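Local coordinates for protein DNA polymerase III subunit beta (Helicobacter pylori 26695, PDB 4S3I) that tethers DNA polymerases and other proteins to DNA as a sliding clamp, giving them processivity, at residues 18-22 against 208-212; 93-98 against 108-112; 144-149 against 203-207. All coordinates share one frame; numbering follows the deposited sequence.

Contact 1. Residues 18-22 against 208-212; sequences YLQAF and EILKL
Glu208 OE1 accepts a hydrogen bond from Lys211 NZ at 2.9 Å, part of a salt bridge, and the methyl of Ala21 is laid against this ion pair, its CB 3.3 Å from Glu208 OE1. This is the seam between the N-terminal and central domains of the beta clamp fold, where residues 18-22, at the C-terminal end of helix 9-19, meet the last turn of helix 203-212. In sliding clamps, helices of this kind line the inside of the ring through which DNA passes.

Lys211 comes to OE1 on the syn side, 21° out of the carboxylate plane, and has a second, weak bond to OE2. A bend at chi2 (-49°) swings the glutamate carboxylate round to meet it. Lys211 NZ itself ends 3.8 Å from Ala21 CB, so the alanine touches both partners. No hydrogen bond joins the two segments; apart from the ion pair beside Ala21 and the carbonyl of Lys211 beside Tyr18, the meeting is between apolar atoms.

Leu212 is the main apolar piece, splitting its two methyls between two rings. CD1 comes to the edge of the Phe22 ring, near the ring plane, with CZ 3.9 Å away; Phe22 CZ also packs on Glu208 CB. Phe22 continues on to Ile53 and Leu55 of strand 53-60, while Leu212 rests on His233 and Phe235 of strand 233-238, the neighbouring strand in the sheet that spans both domains. Tyr18 has an edge-to-face stack with His233. Across the seam, its CD1 meets Leu212 CD2 at 3.6 Å, and its CE1 lies 3.6 Å from the carbonyl oxygen of Lys211.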
ATOM      1  N   TYR A  18      -9.808  16.413  -1.885  1.00 27.58           N
ATOM      2  CA  TYR A  18     -10.206  16.670  -0.509  1.00 27.53           C
ATOM      3  C   TYR A  18     -11.630  16.246  -0.241  1.00 31.70           C
ATOM      4  O   TYR A  18     -11.961  15.836   0.868  1.00 28.52           O
ATOM      5  CB  TYR A  18     -10.094  18.152  -0.201  1.00 27.70           C
ATOM      6  CG  TYR A  18      -8.685  18.644  -0.006  1.00 34.30           C
ATOM      7  CD1 TYR A  18      -7.853  18.066   0.945  1.00 35.87           C
ATOM      8  CD2 TYR A  18      -8.202  19.718  -0.743  1.00 35.94           C
ATOM      9  CE1 TYR A  18      -6.559  18.535   1.145  1.00 43.51           C
ATOM     10  CE2 TYR A  18      -6.919  20.195  -0.554  1.00 41.72           C
ATOM     11  CZ  TYR A  18      -6.103  19.600   0.389  1.00 44.91           C
ATOM     12  OH  TYR A  18      -4.827  20.085   0.571  1.00 49.05           O
ATOM     13  N   LEU A  19     -12.478  16.367  -1.257  1.00 28.02           N
ATOM     14  CA  LEU A  19     -13.903  16.144  -1.074  1.00 28.35           C
ATOM     15  C   LEU A  19     -14.294  14.669  -1.047  1.00 28.38           C
ATOM     16  O   LEU A  19     -15.393  14.329  -0.608  1.00 28.70           O
ATOM     17  CB  LEU A  19     -14.688  16.884  -2.159  1.00 28.69           C
ATOM     18  CG  LEU A  19     -14.758  18.393  -1.924  1.00 28.89           C
ATOM     19  CD1 LEU A  19     -15.199  19.096  -3.199  1.00 29.19           C
ATOM     20  CD2 LEU A  19     -15.736  18.719  -0.789  1.00 29.18           C
ATOM     21  N   GLN A  20     -13.400  13.797  -1.506  1.00 28.13           N
ATOM     22  CA  GLN A  20     -13.738  12.378  -1.641  1.00 28.26           C
ATOM     23  C   GLN A  20     -14.164  11.770  -0.306  1.00 40.36           C
ATOM     24  O   GLN A  20     -15.091  10.964  -0.252  1.00 29.40           O
ATOM     25  CB  GLN A  20     -12.571  11.602  -2.248  1.00 28.60           C
ATOM     26  CG  GLN A  20     -12.226  12.049  -3.661  1.00 29.01           C
ATOM     27  CD  GLN A  20     -13.380  11.848  -4.625  1.00 31.80           C
ATOM     28  OE1 GLN A  20     -13.837  10.718  -4.825  1.00 29.73           O
ATOM     29  NE2 GLN A  20     -13.877  12.943  -5.210  1.00 28.65           N
ATOM     30  N   ALA A  21     -13.515  12.192   0.778  1.00 28.07           N
ATOM     31  CA  ALA A  21     -13.749  11.580   2.084  1.00 32.35           C
ATOM     32  C   ALA A  21     -15.128  11.881   2.639  1.00 32.66           C
ATOM     33  O   ALA A  21     -15.554  11.278   3.626  1.00 29.78           O
ATOM     34  CB  ALA A  21     -12.679  12.008   3.074  1.00 37.85           C
ATOM     35  N   PHE A  22     -15.829  12.824   2.014  1.00 31.76           N
ATOM     36  CA  PHE A  22     -17.125  13.262   2.516  1.00 29.39           C
ATOM     37  C   PHE A  22     -18.274  12.741   1.672  1.00 33.06           C
ATOM     38  O   PHE A  22     -19.407  13.188   1.822  1.00 32.33           O
ATOM     39  CB  PHE A  22     -17.184  14.788   2.583  1.00 29.42           C
ATOM     40  CG  PHE A  22     -16.126  15.386   3.459  1.00 32.75           C
ATOM     41  CD1 PHE A  22     -16.420  15.756   4.769  1.00 34.44           C
ATOM     42  CD2 PHE A  22     -14.831  15.560   2.990  1.00 28.55           C
ATOM     43  CE1 PHE A  22     -15.432  16.302   5.592  1.00 33.23           C
ATOM     44  CE2 PHE A  22     -13.837  16.104   3.814  1.00 30.57           C
ATOM     45  CZ  PHE A  22     -14.144  16.470   5.112  1.00 28.48           C
ATOM     46  N   GLU A 208     -10.189  13.577   9.408  1.00 29.37           N
ATOM     47  CA  GLU A 208     -10.402  14.510   8.304  1.00 29.00           C
ATOM     48  C   GLU A 208      -9.721  15.863   8.538  1.00 30.29           C
ATOM     49  O   GLU A 208      -9.078  16.402   7.635  1.00 27.04           O
ATOM     50  CB  GLU A 208     -11.905  14.692   8.010  1.00 27.87           C
ATOM     51  CG  GLU A 208     -12.623  13.407   7.614  1.00 34.72           C
ATOM     52  CD  GLU A 208     -11.889  12.613   6.528  1.00 40.19           C
ATOM     53  OE1 GLU A 208     -11.166  13.219   5.708  1.00 41.30           O
ATOM     54  OE2 GLU A 208     -12.047  11.369   6.493  1.00 43.14           O
ATOM     55  N   ILE A 209      -9.861  16.406   9.747  1.00 27.39           N
ATOM     56  CA  ILE A 209      -9.193  17.660  10.087  1.00 27.43           C
ATOM     57  C   ILE A 209      -7.699  17.600   9.793  1.00 27.31           C
ATOM     58  O   ILE A 209      -7.107  18.562   9.286  1.00 27.54           O
ATOM     59  CB  ILE A 209      -9.417  18.036  11.566  1.00 27.71           C
ATOM     60  CG1 ILE A 209     -10.831  18.566  11.748  1.00 28.30           C
ATOM     61  CG2 ILE A 209      -8.419  19.108  12.027  1.00 27.72           C
ATOM     62  CD1 ILE A 209     -11.364  18.380  13.147  1.00 28.67           C
ATOM     63  N   LEU A 210      -7.089  16.461  10.095  1.00 26.69           N
ATOM     64  CA  LEU A 210      -5.656  16.307   9.865  1.00 32.37           C
ATOM     65  C   LEU A 210      -5.291  16.407   8.382  1.00 39.64           C
ATOM     66  O   LEU A 210      -4.187  16.849   8.043  1.00 31.50           O
ATOM     67  CB  LEU A 210      -5.142  14.999  10.465  1.00 28.68           C
ATOM     68  CG  LEU A 210      -5.206  14.908  11.989  1.00 32.76           C
ATOM     69  CD1 LEU A 210      -4.737  13.531  12.462  1.00 38.17           C
ATOM     70  CD2 LEU A 210      -4.349  16.011  12.624  1.00 27.80           C
ATOM     71  N   LYS A 211      -6.210  16.020   7.496  1.00 31.55           N
ATOM     72  CA  LYS A 211      -5.906  16.092   6.066  1.00 31.25           C
ATOM     73  C   LYS A 211      -6.085  17.508   5.532  1.00 36.02           C
ATOM     74  O   LYS A 211      -5.515  17.866   4.503  1.00 38.16           O
ATOM     75  CB  LYS A 211      -6.782  15.131   5.255  1.00 36.36           C
ATOM     76  CG  LYS A 211      -6.774  13.686   5.692  1.00 37.08           C
ATOM     77  CD  LYS A 211      -7.774  12.907   4.841  1.00 42.16           C
ATOM     78  CE  LYS A 211      -8.325  11.690   5.567  1.00 47.16           C
ATOM     79  NZ  LYS A 211      -9.424  11.034   4.786  1.00 49.56           N
ATOM     80  N   LEU A 212      -6.888  18.311   6.226  1.00 31.03           N
ATOM     81  CA  LEU A 212      -7.307  19.589   5.681  1.00 27.41           C
ATOM     82  C   LEU A 212      -6.533  20.760   6.253  1.00 35.42           C
ATOM     83  O   LEU A 212      -6.232  21.729   5.544  1.00 31.92           O
ATOM     84  CB  LEU A 212      -8.798  19.808   5.940  1.00 27.60           C
ATOM     85  CG  LEU A 212      -9.738  18.893   5.164  1.00 31.27           C
ATOM     86  CD1 LEU A 212     -11.142  18.912   5.752  1.00 27.94           C
ATOM     87  CD2 LEU A 212      -9.772  19.333   3.715  1.00 32.73           C
TER

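Contact 2. Residues 93-98 against 108-112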
ATOM      1  N   THR A  93     -23.380  23.271 -17.730  1.00 34.15           N
ATOM      2  CA  THR A  93     -24.583  22.473 -17.556  1.00 42.23           C
ATOM      3  C   THR A  93     -25.371  22.434 -18.854  1.00 55.54           C
ATOM      4  O   THR A  93     -25.367  23.385 -19.637  1.00 58.47           O
ATOM      5  CB  THR A  93     -25.478  22.998 -16.429  1.00 38.43           C
ATOM      6  OG1 THR A  93     -25.840  24.350 -16.716  1.00 40.41           O
ATOM      7  CG2 THR A  93     -24.745  22.929 -15.095  1.00 40.26           C
ATOM      8  N   LYS A  94     -26.041  21.313 -19.071  1.00 55.95           N
ATOM      9  CA  LYS A  94     -26.893  21.128 -20.225  1.00 62.95           C
ATOM     10  C   LYS A  94     -28.042  20.266 -19.729  1.00 59.68           C
ATOM     11  O   LYS A  94     -27.850  19.087 -19.457  1.00 58.78           O
ATOM     12  CB  LYS A  94     -26.119  20.433 -21.350  1.00 67.71           C
ATOM     13  CG  LYS A  94     -25.678  21.354 -22.497  1.00 77.06           C
ATOM     14  CD  LYS A  94     -24.278  21.943 -22.301  1.00 79.89           C
ATOM     15  CE  LYS A  94     -23.819  22.732 -23.539  1.00 81.90           C
ATOM     16  NZ  LYS A  94     -24.640  23.952 -23.816  1.00 81.73           N
ATOM     17  N   ASP A  95     -29.220  20.867 -19.585  1.00 67.00           N
ATOM     18  CA  ASP A  95     -30.368  20.249 -18.894  1.00 73.84           C
ATOM     19  C   ASP A  95     -30.060  19.632 -17.502  1.00 67.11           C
ATOM     20  O   ASP A  95     -29.727  20.347 -16.551  1.00 66.28           O
ATOM     21  CB  ASP A  95     -31.162  19.287 -19.818  1.00169.43           C
ATOM     22  CG  ASP A  95     -30.378  18.040 -20.207  1.00169.34           C
ATOM     23  OD1 ASP A  95     -30.376  17.070 -19.414  1.00169.82           O
ATOM     24  OD2 ASP A  95     -29.764  18.033 -21.292  1.00168.40           O
ATOM     25  N   ASP A  96     -30.187  18.313 -17.402  1.00 60.90           N
ATOM     26  CA  ASP A  96     -30.049  17.565 -16.161  1.00 60.47           C
ATOM     27  C   ASP A  96     -28.639  16.982 -16.126  1.00 48.52           C
ATOM     28  O   ASP A  96     -28.384  15.970 -15.477  1.00 35.12           O
ATOM     29  CB  ASP A  96     -31.064  16.414 -16.193  1.00 76.68           C
ATOM     30  CG  ASP A  96     -31.605  16.047 -14.821  1.00 91.34           C
ATOM     31  OD1 ASP A  96     -31.095  16.555 -13.798  1.00 96.54           O
ATOM     32  OD2 ASP A  96     -32.553  15.228 -14.777  1.00 95.07           O
ATOM     33  N   SER A  97     -27.719  17.616 -16.845  1.00 35.31           N
ATOM     34  CA  SER A  97     -26.437  16.990 -17.123  1.00 37.59           C
ATOM     35  C   SER A  97     -25.303  18.002 -17.053  1.00 34.00           C
ATOM     36  O   SER A  97     -25.484  19.167 -17.426  1.00 34.19           O
ATOM     37  CB  SER A  97     -26.494  16.332 -18.503  1.00 41.96           C
ATOM     38  OG  SER A  97     -25.220  15.910 -18.913  1.00 42.04           O
ATOM     39  N   LEU A  98     -24.150  17.569 -16.556  1.00 33.48           N
ATOM     40  CA  LEU A  98     -22.975  18.431 -16.519  1.00 33.12           C
ATOM     41  C   LEU A  98     -22.005  18.010 -17.611  1.00 38.80           C
ATOM     42  O   LEU A  98     -21.585  16.844 -17.658  1.00 32.90           O
ATOM     43  CB  LEU A  98     -22.259  18.339 -15.174  1.00 32.63           C
ATOM     44  CG  LEU A  98     -21.033  19.260 -15.116  1.00 39.93           C
ATOM     45  CD1 LEU A  98     -21.492  20.710 -15.200  1.00 37.59           C
ATOM     46  CD2 LEU A  98     -20.169  19.041 -13.877  1.00 42.46           C
ATOM     47  N   LYS A 108     -20.013  13.690 -20.257  1.00 33.34           N
ATOM     48  CA  LYS A 108     -21.288  14.079 -19.663  1.00 33.43           C
ATOM     49  C   LYS A 108     -21.581  13.223 -18.435  1.00 35.39           C
ATOM     50  O   LYS A 108     -21.357  12.010 -18.447  1.00 33.33           O
ATOM     51  CB  LYS A 108     -22.413  13.962 -20.685  1.00 39.05           C
ATOM     52  CG  LYS A 108     -22.400  15.048 -21.748  1.00 50.45           C
ATOM     53  CD  LYS A 108     -23.607  14.947 -22.673  1.00 62.93           C
ATOM     54  CE  LYS A 108     -23.772  13.534 -23.243  1.00 69.79           C
ATOM     55  NZ  LYS A 108     -22.780  13.174 -24.307  1.00 70.34           N
ATOM     56  N   LEU A 109     -22.065  13.859 -17.374  1.00 33.06           N
ATOM     57  CA  LEU A 109     -22.482  13.141 -16.178  1.00 33.00           C
ATOM     58  C   LEU A 109     -23.828  13.692 -15.725  1.00 33.33           C
ATOM     59  O   LEU A 109     -24.089  14.892 -15.842  1.00 33.36           O
ATOM     60  CB  LEU A 109     -21.440  13.242 -15.056  1.00 32.41           C
ATOM     61  CG  LEU A 109     -20.156  12.440 -15.233  1.00 32.14           C
ATOM     62  CD1 LEU A 109     -19.141  12.754 -14.144  1.00 31.58           C
ATOM     63  CD2 LEU A 109     -20.461  10.947 -15.244  1.00 35.13           C
ATOM     64  N   PRO A 110     -24.699  12.812 -15.216  1.00 33.69           N
ATOM     65  CA  PRO A 110     -26.042  13.263 -14.849  1.00 34.16           C
ATOM     66  C   PRO A 110     -26.025  14.055 -13.535  1.00 33.90           C
ATOM     67  O   PRO A 110     -25.272  13.714 -12.625  1.00 33.48           O
ATOM     68  CB  PRO A 110     -26.811  11.951 -14.675  1.00 34.68           C
ATOM     69  CG  PRO A 110     -25.728  10.946 -14.213  1.00 34.28           C
ATOM     70  CD  PRO A 110     -24.464  11.382 -14.915  1.00 33.85           C
ATOM     71  N   MET A 111     -26.844  15.100 -13.443  1.00 34.20           N
ATOM     72  CA  MET A 111     -26.950  15.865 -12.212  1.00 34.10           C
ATOM     73  C   MET A 111     -28.219  15.463 -11.467  1.00 34.74           C
ATOM     74  O   MET A 111     -29.182  15.011 -12.090  1.00 35.33           O
ATOM     75  CB  MET A 111     -26.974  17.364 -12.530  1.00 34.12           C
ATOM     76  CG  MET A 111     -25.788  17.866 -13.342  1.00 33.66           C
ATOM     77  SD  MET A 111     -25.638  19.638 -13.119  1.00 33.69           S
ATOM     78  CE  MET A 111     -27.118  20.233 -13.943  1.00 39.58           C
ATOM     79  N   PHE A 112     -28.233  15.629 -10.145  1.00 34.69           N
ATOM     80  CA  PHE A 112     -29.461  15.435  -9.368  1.00 35.41           C
ATOM     81  C   PHE A 112     -30.107  16.783  -9.013  1.00 35.76           C
ATOM     82  O   PHE A 112     -29.499  17.836  -9.198  1.00 35.39           O
ATOM     83  CB  PHE A 112     -29.174  14.641  -8.086  1.00 35.30           C
ATOM     84  CG  PHE A 112     -28.780  13.207  -8.325  1.00 35.20           C
ATOM     85  CD1 PHE A 112     -29.371  12.461  -9.341  1.00 38.34           C
ATOM     86  CD2 PHE A 112     -27.832  12.597  -7.521  1.00 34.70           C
ATOM     87  CE1 PHE A 112     -29.005  11.127  -9.555  1.00 39.37           C
ATOM     88  CE2 PHE A 112     -27.454  11.274  -7.731  1.00 34.68           C
ATOM     89  CZ  PHE A 112     -28.037  10.540  -8.749  1.00 35.96           C
TER
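Met111 lies along the turn that carries Asp96 and Ser97, and each of its side-chain atoms meets something there. CB sits 3.6 Å from the carbonyl oxygen of Asp96. CG comes next, tucked against the backbone at 3.6 Å from Leu98 N, and it also touches Leu98 CB. SD runs on past the methyl of Thr93, with CG2 3.9 Å from the sulfur. There the chain turns (chi3 -68°) and carries CE to 3.7 Å from the carbonyl oxygen of Asp95, still against Thr93 CG2. Thr93 and Met111 cross roughly at a right angle.

The backbone beside it is an antiparallel beta hairpin of strands 97-102 and 105-110, preceded by a type II' turn from Lys94 to Ser97 that links strand 89-94 to it. Leu98 and Leu109 form a hydrogen-bonded pair: Leu98 N gives to Leu109 O at 2.8 Å, and Leu109 N gives back to Leu98 O at 3.0 Å. Ser97 and Pro110 are the next, non-hydrogen-bonded pair. One residue past the strand, Met111 N still reaches Asp96 O at 2.7 Å, nearly straight at 173°, although tilted 33° from the carbonyl plane.

Leu98 and Leu109 share one face and pack on Ile72, with Leu109 also reaching Ile80 of helix 74-82. Strand 105-110 is the sheet's last in this chain, but the sheet continues into the second subunit through Lys108, the kind of junction by which beta clamps close their dimeric ring. Lys108 NZ is hydrogen-bonded to Thr301 OG1 of that subunit. Pro110, on the face it shares with Ser97, packs on Glu300 of the same neighbour.

Contact 3. Residues 144-149 against 203-207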
ATOM      1  N   ALA A 144      -4.507  10.969  18.522  1.00 34.89           N
ATOM      2  CA  ALA A 144      -5.374  10.116  17.691  1.00 34.52           C
ATOM      3  C   ALA A 144      -5.199   8.598  17.881  1.00 37.12           C
ATOM      4  O   ALA A 144      -6.199   7.875  17.963  1.00 33.69           O
ATOM      5  CB  ALA A 144      -5.239  10.484  16.210  1.00 32.15           C
ATOM      6  N   PRO A 145      -3.937   8.105  17.941  1.00 26.22           N
ATOM      7  CA  PRO A 145      -3.792   6.643  18.004  1.00 26.81           C
ATOM      8  C   PRO A 145      -4.413   5.982  19.227  1.00 27.87           C
ATOM      9  O   PRO A 145      -4.644   4.780  19.187  1.00 31.00           O
ATOM     10  CB  PRO A 145      -2.276   6.446  18.040  1.00 31.41           C
ATOM     11  CG  PRO A 145      -1.717   7.644  17.365  1.00 31.53           C
ATOM     12  CD  PRO A 145      -2.633   8.770  17.734  1.00 25.81           C
ATOM     13  N   VAL A 146      -4.661   6.722  20.300  1.00 28.21           N
ATOM     14  CA  VAL A 146      -5.207   6.079  21.493  1.00 28.98           C
ATOM     15  C   VAL A 146      -6.722   5.964  21.416  1.00 33.59           C
ATOM     16  O   VAL A 146      -7.333   5.212  22.176  1.00 38.18           O
ATOM     17  CB  VAL A 146      -4.785   6.784  22.797  1.00 32.10           C
ATOM     18  CG1 VAL A 146      -3.271   7.071  22.783  1.00 26.90           C
ATOM     19  CG2 VAL A 146      -5.570   8.069  22.990  1.00 35.99           C
ATOM     20  N   ILE A 147      -7.323   6.707  20.489  1.00 28.02           N
ATOM     21  CA  ILE A 147      -8.784   6.804  20.440  1.00 32.77           C
ATOM     22  C   ILE A 147      -9.409   5.711  19.580  1.00 35.72           C
ATOM     23  O   ILE A 147      -9.037   5.544  18.411  1.00 36.44           O
ATOM     24  CB  ILE A 147      -9.225   8.189  19.938  1.00 34.67           C
ATOM     25  CG1 ILE A 147      -8.774   9.255  20.928  1.00 33.73           C
ATOM     26  CG2 ILE A 147     -10.737   8.263  19.765  1.00 38.74           C
ATOM     27  CD1 ILE A 147      -8.918  10.676  20.409  1.00 31.89           C
ATOM     28  N   GLU A 148     -10.339   4.961  20.177  1.00 51.47           N
ATOM     29  CA  GLU A 148     -11.154   3.991  19.450  1.00 64.11           C
ATOM     30  C   GLU A 148     -12.270   4.729  18.715  1.00 71.87           C
ATOM     31  O   GLU A 148     -13.164   5.306  19.339  1.00 67.57           O
ATOM     32  CB  GLU A 148     -11.780   2.969  20.404  1.00 71.96           C
ATOM     33  CG  GLU A 148     -10.838   1.916  20.959  1.00 81.05           C
ATOM     34  CD  GLU A 148     -11.532   0.989  21.950  1.00 93.00           C
ATOM     35  OE1 GLU A 148     -10.889   0.605  22.951  1.00 96.57           O
ATOM     36  OE2 GLU A 148     -12.717   0.642  21.728  1.00 96.24           O
ATOM     37  N   GLN A 149     -12.208   4.711  17.388  1.00 80.19           N
ATOM     38  CA  GLN A 149     -13.222   5.331  16.547  1.00 86.11           C
ATOM     39  C   GLN A 149     -14.537   4.598  16.726  1.00 85.01           C
ATOM     40  O   GLN A 149     -15.549   5.177  17.122  1.00 81.36           O
ATOM     41  CB  GLN A 149     -12.787   5.237  15.090  1.00 91.96           C
ATOM     42  CG  GLN A 149     -13.628   6.025  14.114  1.00 96.97           C
ATOM     43  CD  GLN A 149     -12.859   6.350  12.853  1.00100.14           C
ATOM     44  OE1 GLN A 149     -11.769   5.821  12.624  1.00100.25           O
ATOM     45  NE2 GLN A 149     -13.414   7.230  12.029  1.00101.55           N
ATOM     46  N   LYS A 203     -13.822  10.718  16.101  1.00 34.99           N
ATOM     47  CA  LYS A 203     -12.540  10.319  15.519  1.00 32.50           C
ATOM     48  C   LYS A 203     -12.473  10.588  14.019  1.00 28.69           C
ATOM     49  O   LYS A 203     -11.461  11.075  13.511  1.00 28.13           O
ATOM     50  CB  LYS A 203     -12.265   8.838  15.817  1.00 38.92           C
ATOM     51  CG  LYS A 203     -10.977   8.260  15.200  1.00 48.46           C
ATOM     52  CD  LYS A 203      -9.723   8.553  16.032  1.00 48.37           C
ATOM     53  CE  LYS A 203      -8.501   7.746  15.544  1.00 47.05           C
ATOM     54  NZ  LYS A 203      -8.219   6.513  16.354  1.00 44.27           N
ATOM     55  N   ARG A 204     -13.563  10.298  13.312  1.00 30.56           N
ATOM     56  CA  ARG A 204     -13.583  10.507  11.866  1.00 34.62           C
ATOM     57  C   ARG A 204     -13.285  11.961  11.540  1.00 28.61           C
ATOM     58  O   ARG A 204     -12.473  12.258  10.657  1.00 33.41           O
ATOM     59  CB  ARG A 204     -14.942  10.122  11.267  1.00 37.37           C
ATOM     60  CG  ARG A 204     -14.995  10.340   9.755  1.00 42.10           C
ATOM     61  CD  ARG A 204     -16.415  10.384   9.233  1.00 46.42           C
ATOM     62  NE  ARG A 204     -16.459  10.666   7.798  1.00 48.32           N
ATOM     63  CZ  ARG A 204     -17.568  10.628   7.067  1.00 48.13           C
ATOM     64  NH1 ARG A 204     -18.721  10.313   7.640  1.00 44.56           N
ATOM     65  NH2 ARG A 204     -17.523  10.900   5.766  1.00 46.30           N
ATOM     66  N   ALA A 205     -13.940  12.863  12.273  1.00 29.02           N
ATOM     67  CA  ALA A 205     -13.723  14.290  12.099  1.00 29.59           C
ATOM     68  C   ALA A 205     -12.266  14.624  12.364  1.00 28.37           C
ATOM     69  O   ALA A 205     -11.634  15.385  11.613  1.00 28.07           O
ATOM     70  CB  ALA A 205     -14.635  15.089  13.039  1.00 29.59           C
ATOM     71  N   LEU A 206     -11.734  14.059  13.445  1.00 28.65           N
ATOM     72  CA  LEU A 206     -10.320  14.262  13.790  1.00 27.79           C
ATOM     73  C   LEU A 206      -9.430  13.928  12.595  1.00 27.28           C
ATOM     74  O   LEU A 206      -8.589  14.732  12.168  1.00 27.03           O
ATOM     75  CB  LEU A 206      -9.949  13.407  15.010  1.00 29.88           C
ATOM     76  CG  LEU A 206      -8.702  13.771  15.837  1.00 37.07           C
ATOM     77  CD1 LEU A 206      -8.570  12.844  17.032  1.00 38.88           C
ATOM     78  CD2 LEU A 206      -7.415  13.735  15.040  1.00 49.39           C
ATOM     79  N   LEU A 207      -9.616  12.740  12.046  1.00 27.22           N
ATOM     80  CA  LEU A 207      -8.774  12.301  10.941  1.00 26.97           C
ATOM     81  C   LEU A 207      -8.952  13.175   9.700  1.00 29.26           C
ATOM     82  O   LEU A 207      -7.976  13.512   9.031  1.00 27.87           O
ATOM     83  CB  LEU A 207      -9.050  10.834  10.639  1.00 29.81           C
ATOM     84  CG  LEU A 207      -8.678   9.909  11.802  1.00 37.29           C
ATOM     85  CD1 LEU A 207      -9.255   8.505  11.612  1.00 39.69           C
ATOM     86  CD2 LEU A 207      -7.154   9.856  11.962  1.00 28.16           C
TER
HETATM   87  O   HOH W   1      -9.717   4.367  15.133  1.00 52.93           O
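Lys203 lies across the side chain of Gln149, which is poorly ordered, the two at about a right angle with Lys203 CG 3.5 Å from Gln149 CB. Its chain bends at chi2 (83°), leaves the glutamine and passes Ile147, with CD 3.9 Å from Ile147 CG2. The ammonium group ends among the carbonyls of the 144-149 loop. NZ gives a hydrogen bond to Ala144 O at 2.9 Å from above the carbonyl plane, while Ile147 N reaches the same oxygen from the opposite face, so Ala144 O is held twice. NZ also bonds to Ile147 O, though the modelled separation is too short to be trusted in detail, and to a water at 2.9 Å that is weakly bonded to Gln149 N. The lysine thus fastens helix 203-212 to the 3-10 turn 144-146, directly after helix 135-143, through Ala144 O, and possibly to Ile147 O as well. Gln149 brings OE1 to 3.8 Å from Leu207 CD1. Further in, Leu206 spreads its methyls over the turn: CD2 meets Ala144 CB at 4.1 Å and CD1 meets Ile147 CD1. Ile147 and Leu206 both rest on Ile159 of strand 158-164, while from another side of helix 203-212 Ala205 packs on Phe235 and Thr237 of strand 233-238.

Contacts 1 and 3 use successive parts of helix 203-212: its N-terminal end holds the 144-149 loop of the central domain, its C-terminal end meets the N-terminal domain. They touch where Arg204 NH2 probably hydrogen-bonds to Ala21 O, 2.9 Å away. All three are partly buried; contacts 1 and 3 lie near the middle of the chain, away from the other subunit. The centre of contact 2 is about 36 Å from the centre of the chain, at the subunit interface. Chemistry follows place: apolar side chains and an intrahelical ion pair at the domain seam, a lysine reaching loop carbonyls beside leucine packing in contact 3, and backbone hydrogen bonds along the hairpin, with a methionine packed against them, in contact 2.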